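Thg1-like uncharacterized protein (Bacillus thuringiensis, PDB 4KGM) probably transfers a nucleotide onto tRNA, as Thg1-family guanylyltransferases do, using a polymerase palm-like catalytic domain that binds ATP and magnesium. Local coordinates at residues Phe53-Ala67 / Val70-Thr82. Sequence-based numbering, arbitrary orientation.
Sequences FWETCKYLAQNIMGA and VYHQSDEISILIT. With MG (magnesium ion), chain G; MG (magnesium ion), chain H; ATP (adenosine-5'-triphosphate), chain E.
The palm-like hairpin that presents a metal-binding aspartate to ATP has helix 47-63 packed on one face, and Phe53 meets His72 close to the turn. Phe53 CB lies over a face of the imidazole, 3.6 Å from the ring centroid, while the two ring planes, inclined at 26°, are slid so far that the rings barely overlap. His72 NE2 gives a weak, bent hydrogen bond to Ser74 O, tying the imidazole to the turn; the same oxygen sits over a face of the Phe53 ring, 3.7 Å from CE2. The indole edge of Trp54 completes the aromatic cluster from the ND1 side of His72.

Beyond it the contact is apolar. Cys57 SG wedges between Val70 CG1 and Ile77 CD1, 3.7 Å from each. With CG1 anti to its carbonyl carbon (chi1 -64°) and an extended chi2, Ile77 carries CD1 to the edge of the Phe53 ring, leaving CG2 to meet Leu60 CD1 tip to tip. Ile79 CD1 is shared by Leu60 CD1 and Ile64 CD1, at 3.8 Å from both.

At the far end a type II turn from Ile64 to Ala67 leads from the helix into the first hairpin strand. The open end of the hairpin is joined by a nearly straight hydrogen bond from Thr82 N to Gly66 O (3.0 Å) and by Ala67 and Ile81, an antiparallel non-hydrogen-bonded pair.

Both carboxylate oxygens of Asp75 are used: OD2 binds one magnesium at 2.1 Å and OD1 the other. Asp30 also binds both ions, Gly31 O joins at the ion held by OD2, and ATP O2A bridges them. A helix backing an antiparallel hairpin, with an aspartate at the turn holding two magnesium ions against a triphosphate, is characteristic of the polymerase palm and its two-metal site.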
ATOM      1  N   PHE A  53     -15.780  28.324  -2.859  1.00 35.74           N
ATOM      2  CA  PHE A  53     -14.594  27.484  -2.956  1.00 38.65           C
ATOM      3  C   PHE A  53     -13.368  28.246  -2.472  1.00 42.51           C
ATOM      4  O   PHE A  53     -12.479  27.675  -1.838  1.00 37.76           O
ATOM      5  CB  PHE A  53     -14.372  27.015  -4.394  1.00 31.94           C
ATOM      6  CG  PHE A  53     -15.144  25.779  -4.759  1.00 38.04           C
ATOM      7  CD1 PHE A  53     -14.730  24.533  -4.318  1.00 31.26           C
ATOM      8  CD2 PHE A  53     -16.277  25.861  -5.553  1.00 37.90           C
ATOM      9  CE1 PHE A  53     -15.435  23.394  -4.654  1.00 36.32           C
ATOM     10  CE2 PHE A  53     -16.986  24.724  -5.893  1.00 31.52           C
ATOM     11  CZ  PHE A  53     -16.565  23.490  -5.441  1.00 36.87           C
ATOM     12  N   TRP A  54     -13.327  29.539  -2.774  1.00 41.08           N
ATOM     13  CA  TRP A  54     -12.192  30.374  -2.399  1.00 46.16           C
ATOM     14  C   TRP A  54     -12.091  30.515  -0.884  1.00 40.93           C
ATOM     15  O   TRP A  54     -10.995  30.539  -0.328  1.00 39.66           O
ATOM     16  CB  TRP A  54     -12.288  31.747  -3.066  1.00 43.91           C
ATOM     17  CG  TRP A  54     -12.303  31.678  -4.563  1.00 43.85           C
ATOM     18  CD1 TRP A  54     -11.993  30.597  -5.338  1.00 40.47           C
ATOM     19  CD2 TRP A  54     -12.658  32.731  -5.469  1.00 49.26           C
ATOM     20  NE1 TRP A  54     -12.132  30.913  -6.667  1.00 48.58           N
ATOM     21  CE2 TRP A  54     -12.537  32.217  -6.775  1.00 53.93           C
ATOM     22  CE3 TRP A  54     -13.063  34.058  -5.301  1.00 49.33           C
ATOM     23  CZ2 TRP A  54     -12.807  32.984  -7.907  1.00 54.19           C
ATOM     24  CZ3 TRP A  54     -13.330  34.819  -6.427  1.00 45.66           C
ATOM     25  CH2 TRP A  54     -13.200  34.279  -7.712  1.00 48.24           C
ATOM     26  N   GLU A  55     -13.240  30.605  -0.222  1.00 42.00           N
ATOM     27  CA  GLU A  55     -13.272  30.652   1.235  1.00 42.13           C
ATOM     28  C   GLU A  55     -12.916  29.287   1.806  1.00 38.95           C
ATOM     29  O   GLU A  55     -12.326  29.184   2.880  1.00 37.73           O
ATOM     30  CB  GLU A  55     -14.647  31.097   1.736  1.00 38.80           C
ATOM     31  CG  GLU A  55     -14.930  32.569   1.513  1.00 43.56           C
ATOM     32  CD  GLU A  55     -13.916  33.462   2.201  1.00 51.24           C
ATOM     33  OE1 GLU A  55     -13.801  33.387   3.443  1.00 55.66           O
ATOM     34  OE2 GLU A  55     -13.227  34.234   1.500  1.00 45.52           O
ATOM     35  N   THR A  56     -13.283  28.239   1.075  1.00 39.53           N
ATOM     36  CA  THR A  56     -12.926  26.882   1.456  1.00 38.01           C
ATOM     37  C   THR A  56     -11.418  26.698   1.329  1.00 39.99           C
ATOM     38  O   THR A  56     -10.773  26.140   2.218  1.00 32.16           O
ATOM     39  CB  THR A  56     -13.653  25.845   0.579  1.00 34.88           C
ATOM     40  OG1 THR A  56     -15.068  25.978   0.756  1.00 34.97           O
ATOM     41  CG2 THR A  56     -13.234  24.435   0.956  1.00 33.29           C
ATOM     42  N   CYS A  57     -10.866  27.189   0.225  1.00 37.04           N
ATOM     43  CA  CYS A  57      -9.431  27.113  -0.029  1.00 36.21           C
ATOM     44  C   CYS A  57      -8.612  27.802   1.056  1.00 33.91           C
ATOM     45  O   CYS A  57      -7.534  27.335   1.415  1.00 36.99           O
ATOM     46  CB  CYS A  57      -9.097  27.720  -1.389  1.00 30.44           C
ATOM     47  SG  CYS A  57      -9.606  26.720  -2.797  1.00 36.45           S
ATOM     48  N   LYS A  58      -9.124  28.916   1.567  1.00 34.40           N
ATOM     49  CA  LYS A  58      -8.457  29.626   2.651  1.00 37.88           C
ATOM     50  C   LYS A  58      -8.490  28.783   3.916  1.00 36.27           C
ATOM     51  O   LYS A  58      -7.471  28.595   4.578  1.00 36.50           O
ATOM     52  CB  LYS A  58      -9.130  30.975   2.914  1.00 40.74           C
ATOM     53  CG  LYS A  58      -9.008  31.984   1.781  1.00 43.98           C
ATOM     54  CD  LYS A  58      -9.671  33.300   2.161  1.00 46.83           C
ATOM     55  CE  LYS A  58      -9.522  34.346   1.070  1.00 48.15           C
ATOM     56  NZ  LYS A  58     -10.109  35.653   1.482  1.00 49.37           N
ATOM     57  N   TYR A  59      -9.677  28.274   4.234  1.00 33.41           N
ATOM     58  CA  TYR A  59      -9.897  27.456   5.422  1.00 32.52           C
ATOM     59  C   TYR A  59      -8.983  26.233   5.448  1.00 34.83           C
ATOM     60  O   TYR A  59      -8.507  25.827   6.507  1.00 29.03           O
ATOM     61  CB  TYR A  59     -11.364  27.024   5.479  1.00 27.37           C
ATOM     62  CG  TYR A  59     -11.752  26.233   6.708  1.00 28.13           C
ATOM     63  CD1 TYR A  59     -11.820  26.837   7.956  1.00 21.88           C
ATOM     64  CD2 TYR A  59     -12.073  24.884   6.615  1.00 26.91           C
ATOM     65  CE1 TYR A  59     -12.183  26.118   9.079  1.00 24.20           C
ATOM     66  CE2 TYR A  59     -12.438  24.156   7.733  1.00 22.78           C
ATOM     67  CZ  TYR A  59     -12.493  24.777   8.961  1.00 25.02           C
ATOM     68  OH  TYR A  59     -12.858  24.055  10.075  1.00 31.98           O
ATOM     69  N   LEU A  60      -8.739  25.657   4.275  1.00 30.95           N
ATOM     70  CA  LEU A  60      -7.871  24.491   4.153  1.00 33.02           C
ATOM     71  C   LEU A  60      -6.416  24.852   4.432  1.00 35.11           C
ATOM     72  O   LEU A  60      -5.740  24.188   5.217  1.00 30.19           O
ATOM     73  CB  LEU A  60      -7.998  23.871   2.759  1.00 30.48           C
ATOM     74  CG  LEU A  60      -9.295  23.116   2.463  1.00 30.74           C
ATOM     75  CD1 LEU A  60      -9.424  22.833   0.977  1.00 31.62           C
ATOM     76  CD2 LEU A  60      -9.347  21.823   3.259  1.00 27.08           C
ATOM     77  N   ALA A  61      -5.943  25.913   3.787  1.00 29.62           N
ATOM     78  CA  ALA A  61      -4.556  26.339   3.919  1.00 27.04           C
ATOM     79  C   ALA A  61      -4.230  26.776   5.343  1.00 32.83           C
ATOM     80  O   ALA A  61      -3.099  26.626   5.802  1.00 33.08           O
ATOM     81  CB  ALA A  61      -4.252  27.456   2.935  1.00 32.58           C
ATOM     82  N   GLN A  62      -5.229  27.311   6.037  1.00 32.53           N
ATOM     83  CA  GLN A  62      -5.054  27.784   7.405  1.00 31.89           C
ATOM     84  C   GLN A  62      -4.927  26.637   8.403  1.00 34.54           C
ATOM     85  O   GLN A  62      -4.347  26.804   9.476  1.00 30.11           O
ATOM     86  CB  GLN A  62      -6.227  28.682   7.814  1.00 33.29           C
ATOM     87  CG  GLN A  62      -6.247  30.038   7.130  1.00 46.28           C
ATOM     88  CD  GLN A  62      -7.595  30.730   7.235  1.00 47.51           C
ATOM     89  OE1 GLN A  62      -8.639  30.079   7.323  1.00 40.96           O
ATOM     90  NE2 GLN A  62      -7.578  32.059   7.224  1.00 48.39           N
ATOM     91  N   ASN A  63      -5.473  25.477   8.052  1.00 33.28           N
ATOM     92  CA  ASN A  63      -5.550  24.365   8.995  1.00 32.37           C
ATOM     93  C   ASN A  63      -4.701  23.147   8.640  1.00 27.16           C
ATOM     94  O   ASN A  63      -4.722  22.146   9.355  1.00 30.27           O
ATOM     95  CB  ASN A  63      -7.007  23.942   9.205  1.00 33.43           C
ATOM     96  CG  ASN A  63      -7.779  24.923  10.068  1.00 38.73           C
ATOM     97  OD1 ASN A  63      -7.808  24.801  11.293  1.00 34.87           O
ATOM     98  ND2 ASN A  63      -8.410  25.905   9.429  1.00 31.11           N
ATOM     99  N   ILE A  64      -3.959  23.230   7.541  1.00 26.59           N
ATOM    100  CA  ILE A  64      -3.126  22.112   7.107  1.00 24.41           C
ATOM    101  C   ILE A  64      -1.642  22.393   7.327  1.00 25.78           C
ATOM    102  O   ILE A  64      -1.089  23.340   6.767  1.00 24.06           O
ATOM    103  CB  ILE A  64      -3.378  21.759   5.628  1.00 26.87           C
ATOM    104  CG1 ILE A  64      -4.789  21.196   5.453  1.00 26.83           C
ATOM    105  CG2 ILE A  64      -2.351  20.754   5.141  1.00 24.81           C
ATOM    106  CD1 ILE A  64      -5.156  20.895   4.015  1.00 28.16           C
ATOM    107  N   MET A  65      -1.007  21.563   8.151  1.00 22.49           N
ATOM    108  CA  MET A  65       0.410  21.716   8.463  1.00 24.96           C
ATOM    109  C   MET A  65       1.277  21.552   7.217  1.00 23.61           C
ATOM    110  O   MET A  65       1.222  20.522   6.544  1.00 23.22           O
ATOM    111  CB  MET A  65       0.835  20.704   9.532  1.00 22.59           C
ATOM    112  CG  MET A  65       2.309  20.773   9.905  1.00 30.05           C
ATOM    113  SD  MET A  65       2.795  19.525  11.123  1.00 39.38           S
ATOM    114  CE  MET A  65       1.571  19.803  12.401  1.00 28.25           C
ATOM    115  N   GLY A  66       2.065  22.578   6.912  1.00 21.97           N
ATOM    116  CA  GLY A  66       2.964  22.541   5.773  1.00 24.30           C
ATOM    117  C   GLY A  66       2.354  23.025   4.469  1.00 27.47           C
ATOM    118  O   GLY A  66       2.994  22.951   3.419  1.00 29.49           O
ATOM    119  N   ALA A  67       1.121  23.520   4.527  1.00 28.75           N
ATOM    120  CA  ALA A  67       0.436  24.010   3.331  1.00 27.42           C
ATOM    121  C   ALA A  67       1.127  25.245   2.757  1.00 25.05           C
ATOM    122  O   ALA A  67       1.347  26.232   3.459  1.00 27.49           O
ATOM    123  CB  ALA A  67      -1.025  24.306   3.632  1.00 28.44           C
ATOM    124  N   VAL A  70      -2.575  26.604  -2.630  1.00 35.21           N
ATOM    125  CA  VAL A  70      -3.822  25.952  -3.004  1.00 34.05           C
ATOM    126  C   VAL A  70      -4.245  26.437  -4.385  1.00 34.11           C
ATOM    127  O   VAL A  70      -4.126  27.619  -4.693  1.00 40.01           O
ATOM    128  CB  VAL A  70      -4.941  26.260  -1.999  1.00 35.55           C
ATOM    129  CG1 VAL A  70      -6.187  25.459  -2.337  1.00 24.72           C
ATOM    130  CG2 VAL A  70      -4.479  25.962  -0.578  1.00 33.30           C
ATOM    131  N   TYR A  71      -4.731  25.524  -5.217  1.00 32.17           N
ATOM    132  CA  TYR A  71      -5.204  25.885  -6.547  1.00 36.07           C
ATOM    133  C   TYR A  71      -6.646  25.444  -6.769  1.00 39.56           C
ATOM    134  O   TYR A  71      -6.977  24.270  -6.602  1.00 38.22           O
ATOM    135  CB  TYR A  71      -4.301  25.277  -7.624  1.00 35.77           C
ATOM    136  CG  TYR A  71      -4.829  25.459  -9.027  1.00 42.44           C
ATOM    137  CD1 TYR A  71      -4.698  26.676  -9.687  1.00 40.73           C
ATOM    138  CD2 TYR A  71      -5.458  24.416  -9.696  1.00 41.05           C
ATOM    139  CE1 TYR A  71      -5.181  26.848 -10.971  1.00 40.50           C
ATOM    140  CE2 TYR A  71      -5.943  24.579 -10.978  1.00 39.09           C
ATOM    141  CZ  TYR A  71      -5.801  25.797 -11.611  1.00 42.07           C
ATOM    142  OH  TYR A  71      -6.282  25.963 -12.891  1.00 38.71           O
ATOM    143  N   HIS A  72      -7.502  26.389  -7.150  1.00 36.27           N
ATOM    144  CA  HIS A  72      -8.896  26.066  -7.434  1.00 33.47           C
ATOM    145  C   HIS A  72      -9.244  26.141  -8.916  1.00 37.73           C
ATOM    146  O   HIS A  72      -8.751  27.001  -9.646  1.00 40.55           O
ATOM    147  CB  HIS A  72      -9.854  26.963  -6.650  1.00 33.96           C
ATOM    148  CG  HIS A  72     -11.285  26.804  -7.062  1.00 43.12           C
ATOM    149  ND1 HIS A  72     -11.942  27.725  -7.849  1.00 40.21           N
ATOM    150  CD2 HIS A  72     -12.174  25.810  -6.825  1.00 38.94           C
ATOM    151  CE1 HIS A  72     -13.180  27.316  -8.063  1.00 40.81           C
ATOM    152  NE2 HIS A  72     -13.346  26.156  -7.454  1.00 39.49           N
ATOM    153  N   GLN A  73     -10.106  25.224  -9.338  1.00 33.43           N
ATOM    154  CA  GLN A  73     -10.667  25.216 -10.679  1.00 35.49           C
ATOM    155  C   GLN A  73     -11.894  24.311 -10.676  1.00 35.93           C
ATOM    156  O   GLN A  73     -11.841  23.199 -10.153  1.00 32.20           O
ATOM    157  CB  GLN A  73      -9.637  24.724 -11.695  1.00 36.68           C
ATOM    158  CG  GLN A  73     -10.245  24.093 -12.931  1.00 38.46           C
ATOM    159  CD  GLN A  73     -10.173  22.581 -12.905  1.00 36.83           C
ATOM    160  OE1 GLN A  73     -11.196  21.899 -12.932  1.00 39.26           O
ATOM    161  NE2 GLN A  73      -8.958  22.049 -12.859  1.00 39.32           N
ATOM    162  N   SER A  74     -12.993  24.798 -11.249  1.00 31.22           N
ATOM    163  CA  SER A  74     -14.258  24.065 -11.257  1.00 31.09           C
ATOM    164  C   SER A  74     -14.664  23.625  -9.852  1.00 33.59           C
ATOM    165  O   SER A  74     -14.845  24.453  -8.959  1.00 36.07           O
ATOM    166  CB  SER A  74     -14.179  22.848 -12.186  1.00 32.28           C
ATOM    167  OG  SER A  74     -13.727  23.216 -13.477  1.00 38.28           O
ATOM    168  N   ASP A  75     -14.790  22.317  -9.659  1.00 33.24           N
ATOM    169  CA  ASP A  75     -15.188  21.771  -8.365  1.00 42.13           C
ATOM    170  C   ASP A  75     -14.044  21.021  -7.688  1.00 39.60           C
ATOM    171  O   ASP A  75     -14.273  20.195  -6.805  1.00 40.55           O
ATOM    172  CB  ASP A  75     -16.389  20.839  -8.527  1.00 36.13           C
ATOM    173  CG  ASP A  75     -16.049  19.580  -9.299  1.00 41.04           C
ATOM    174  OD1 ASP A  75     -15.149  19.638 -10.164  1.00 38.94           O
ATOM    175  OD2 ASP A  75     -16.678  18.533  -9.037  1.00 41.80           O
ATOM    176  N   GLU A  76     -12.814  21.308  -8.101  1.00 32.85           N
ATOM    177  CA  GLU A  76     -11.660  20.622  -7.538  1.00 31.35           C
ATOM    178  C   GLU A  76     -10.724  21.574  -6.801  1.00 36.17           C
ATOM    179  O   GLU A  76     -10.630  22.757  -7.135  1.00 34.41           O
ATOM    180  CB  GLU A  76     -10.893  19.854  -8.616  1.00 31.00           C
ATOM    181  CG  GLU A  76      -9.950  20.713  -9.435  1.00 32.98           C
ATOM    182  CD  GLU A  76      -9.062  19.893 -10.344  1.00 37.06           C
ATOM    183  OE1 GLU A  76      -9.492  18.800 -10.770  1.00 35.82           O
ATOM    184  OE2 GLU A  76      -7.931  20.338 -10.623  1.00 35.09           O
ATOM    185  N   ILE A  77     -10.040  21.046  -5.790  1.00 30.98           N
ATOM    186  CA  ILE A  77      -9.100  21.826  -4.995  1.00 33.62           C
ATOM    187  C   ILE A  77      -7.801  21.051  -4.784  1.00 35.97           C
ATOM    188  O   ILE A  77      -7.792  20.013  -4.123  1.00 33.95           O
ATOM    189  CB  ILE A  77      -9.690  22.187  -3.617  1.00 33.47           C
ATOM    190  CG1 ILE A  77     -10.914  23.092  -3.771  1.00 35.34           C
ATOM    191  CG2 ILE A  77      -8.645  22.863  -2.750  1.00 24.04           C
ATOM    192  CD1 ILE A  77     -11.517  23.523  -2.454  1.00 27.14           C
ATOM    193  N   SER A  78      -6.711  21.554  -5.354  1.00 30.19           N
ATOM    194  CA  SER A  78      -5.402  20.940  -5.172  1.00 26.61           C
ATOM    195  C   SER A  78      -4.592  21.709  -4.137  1.00 30.65           C
ATOM    196  O   SER A  78      -4.547  22.937  -4.163  1.00 30.42           O
ATOM    197  CB  SER A  78      -4.636  20.875  -6.495  1.00 24.95           C
ATOM    198  OG  SER A  78      -5.215  19.930  -7.377  1.00 31.61           O
ATOM    199  N   ILE A  79      -3.955  20.978  -3.227  1.00 25.56           N
ATOM    200  CA  ILE A  79      -3.167  21.595  -2.167  1.00 27.84           C
ATOM    201  C   ILE A  79      -1.736  21.066  -2.158  1.00 31.16           C
ATOM    202  O   ILE A  79      -1.515  19.853  -2.108  1.00 28.02           O
ATOM    203  CB  ILE A  79      -3.801  21.344  -0.788  1.00 26.64           C
ATOM    204  CG1 ILE A  79      -5.278  21.747  -0.802  1.00 27.05           C
ATOM    205  CG2 ILE A  79      -3.034  22.090   0.296  1.00 24.67           C
ATOM    206  CD1 ILE A  79      -6.060  21.251   0.390  1.00 29.07           C
ATOM    207  N   LEU A  80      -0.768  21.977  -2.216  1.00 27.07           N
ATOM    208  CA  LEU A  80       0.640  21.607  -2.132  1.00 25.71           C
ATOM    209  C   LEU A  80       1.128  21.659  -0.692  1.00 25.55           C
ATOM    210  O   LEU A  80       1.107  22.715  -0.057  1.00 24.81           O
ATOM    211  CB  LEU A  80       1.504  22.525  -3.000  1.00 25.97           C
ATOM    212  CG  LEU A  80       3.013  22.449  -2.736  1.00 24.33           C
ATOM    213  CD1 LEU A  80       3.562  21.066  -3.060  1.00 26.71           C
ATOM    214  CD2 LEU A  80       3.761  23.518  -3.512  1.00 22.83           C
ATOM    215  N   ILE A  81       1.569  20.513  -0.184  1.00 23.32           N
ATOM    216  CA  ILE A  81       2.090  20.429   1.175  1.00 24.65           C
ATOM    217  C   ILE A  81       3.564  20.038   1.159  1.00 23.79           C
ATOM    218  O   ILE A  81       3.952  19.076   0.496  1.00 25.76           O
ATOM    219  CB  ILE A  81       1.315  19.396   2.012  1.00 21.33           C
ATOM    220  CG1 ILE A  81      -0.193  19.590   1.844  1.00 20.20           C
ATOM    221  CG2 ILE A  81       1.707  19.496   3.475  1.00 22.43           C
ATOM    222  CD1 ILE A  81      -1.020  18.543   2.553  1.00 19.44           C
ATOM    223  N   THR A  82       4.383  20.794   1.881  1.00 19.72           N
ATOM    224  CA  THR A  82       5.793  20.459   2.034  1.00 33.16           C
ATOM    225  C   THR A  82       6.105  20.220   3.504  1.00 26.79           C
ATOM    226  O   THR A  82       5.549  20.885   4.377  1.00 25.00           O
ATOM    227  CB  THR A  82       6.718  21.569   1.493  1.00 31.52           C
ATOM    228  OG1 THR A  82       6.556  22.757   2.277  1.00 30.31           O
ATOM    229  CG2 THR A  82       6.400  21.869   0.036  1.00 22.68           C
TER
HETATM  230 MG    MG G 303     -16.670  16.406  -9.159  1.00 40.60          MG
HETATM  231 MG    MG H 304     -14.295  17.633 -11.039  1.00 38.23          MG
HETATM  232  PG  ATP E 301     -18.087  13.218  -9.887  0.50 60.38           P
HETATM  233  O1G ATP E 301     -17.394  12.606 -11.081  0.50 49.52           O
HETATM  234  O2G ATP E 301     -18.781  12.224  -8.984  0.50 41.70           O
HETATM  235  O3G ATP E 301     -17.244  14.229  -9.148  0.50 40.82           O
HETATM  236  PB  ATP E 301     -19.110  15.563 -11.090  0.50 41.75           P
HETATM  237  O1B ATP E 301     -18.576  16.436  -9.978  0.50 45.20           O
HETATM  238  O2B ATP E 301     -20.393  15.962 -11.778  0.50 43.59           O
HETATM  239  O3B ATP E 301     -19.299  14.060 -10.542  0.50 48.64           O
HETATM  240  PA  ATP E 301     -17.062  16.656 -12.621  0.50 48.10           P
HETATM  241  O1A ATP E 301     -16.368  16.368 -13.930  0.50 52.77           O
HETATM  242  O2A ATP E 301     -16.262  17.041 -11.400  0.50 43.15           O
HETATM  243  O3A ATP E 301     -17.988  15.400 -12.233  0.50 46.12           O
HETATM  244  O5' ATP E 301     -18.185  17.787 -12.857  0.50 41.42           O
HETATM  245  C5' ATP E 301     -17.988  19.125 -12.407  0.50 41.52           C
HETATM  246  C4' ATP E 301     -19.273  19.916 -12.626  0.50 44.46           C
HETATM  247  O4' ATP E 301     -19.303  21.082 -11.801  0.50 42.87           O
HETATM  248  C3' ATP E 301     -19.410  20.381 -14.067  0.50 47.13           C
HETATM  249  O3' ATP E 301     -20.477  19.675 -14.706  0.50 48.39           O
HETATM  250  C2' ATP E 301     -19.737  21.860 -13.992  0.50 46.08           C
HETATM  251  O2' ATP E 301     -20.940  22.140 -14.714  0.50 45.18           O
HETATM  252  C1' ATP E 301     -19.923  22.156 -12.512  0.50 43.41           C
HETATM  253  N9  ATP E 301     -19.308  23.459 -12.147  0.50 40.23           N
HETATM  254  C8  ATP E 301     -18.022  23.663 -11.808  0.50 38.38           C
HETATM  255  N7  ATP E 301     -17.790  24.972 -11.530  0.50 35.39           N
HETATM  256  C5  ATP E 301     -18.952  25.631 -11.690  0.50 37.20           C
HETATM  257  C6  ATP E 301     -19.412  27.034 -11.559  0.50 40.45           C
HETATM  258  N6  ATP E 301     -18.560  28.021 -11.189  0.50 37.48           N
HETATM  259  N1  ATP E 301     -20.713  27.294 -11.818  0.50 42.65           N
HETATM  260  C2  ATP E 301     -21.570  26.324 -12.186  0.50 40.36           C
HETATM  261  N3  ATP E 301     -21.222  25.033 -12.325  0.50 37.04           N
HETATM  262  C4  ATP E 301     -19.949  24.630 -12.096  0.50 41.07           C
HETATM  263  O   HOH W   1     -12.927  16.492 -11.872  1.00 39.12           O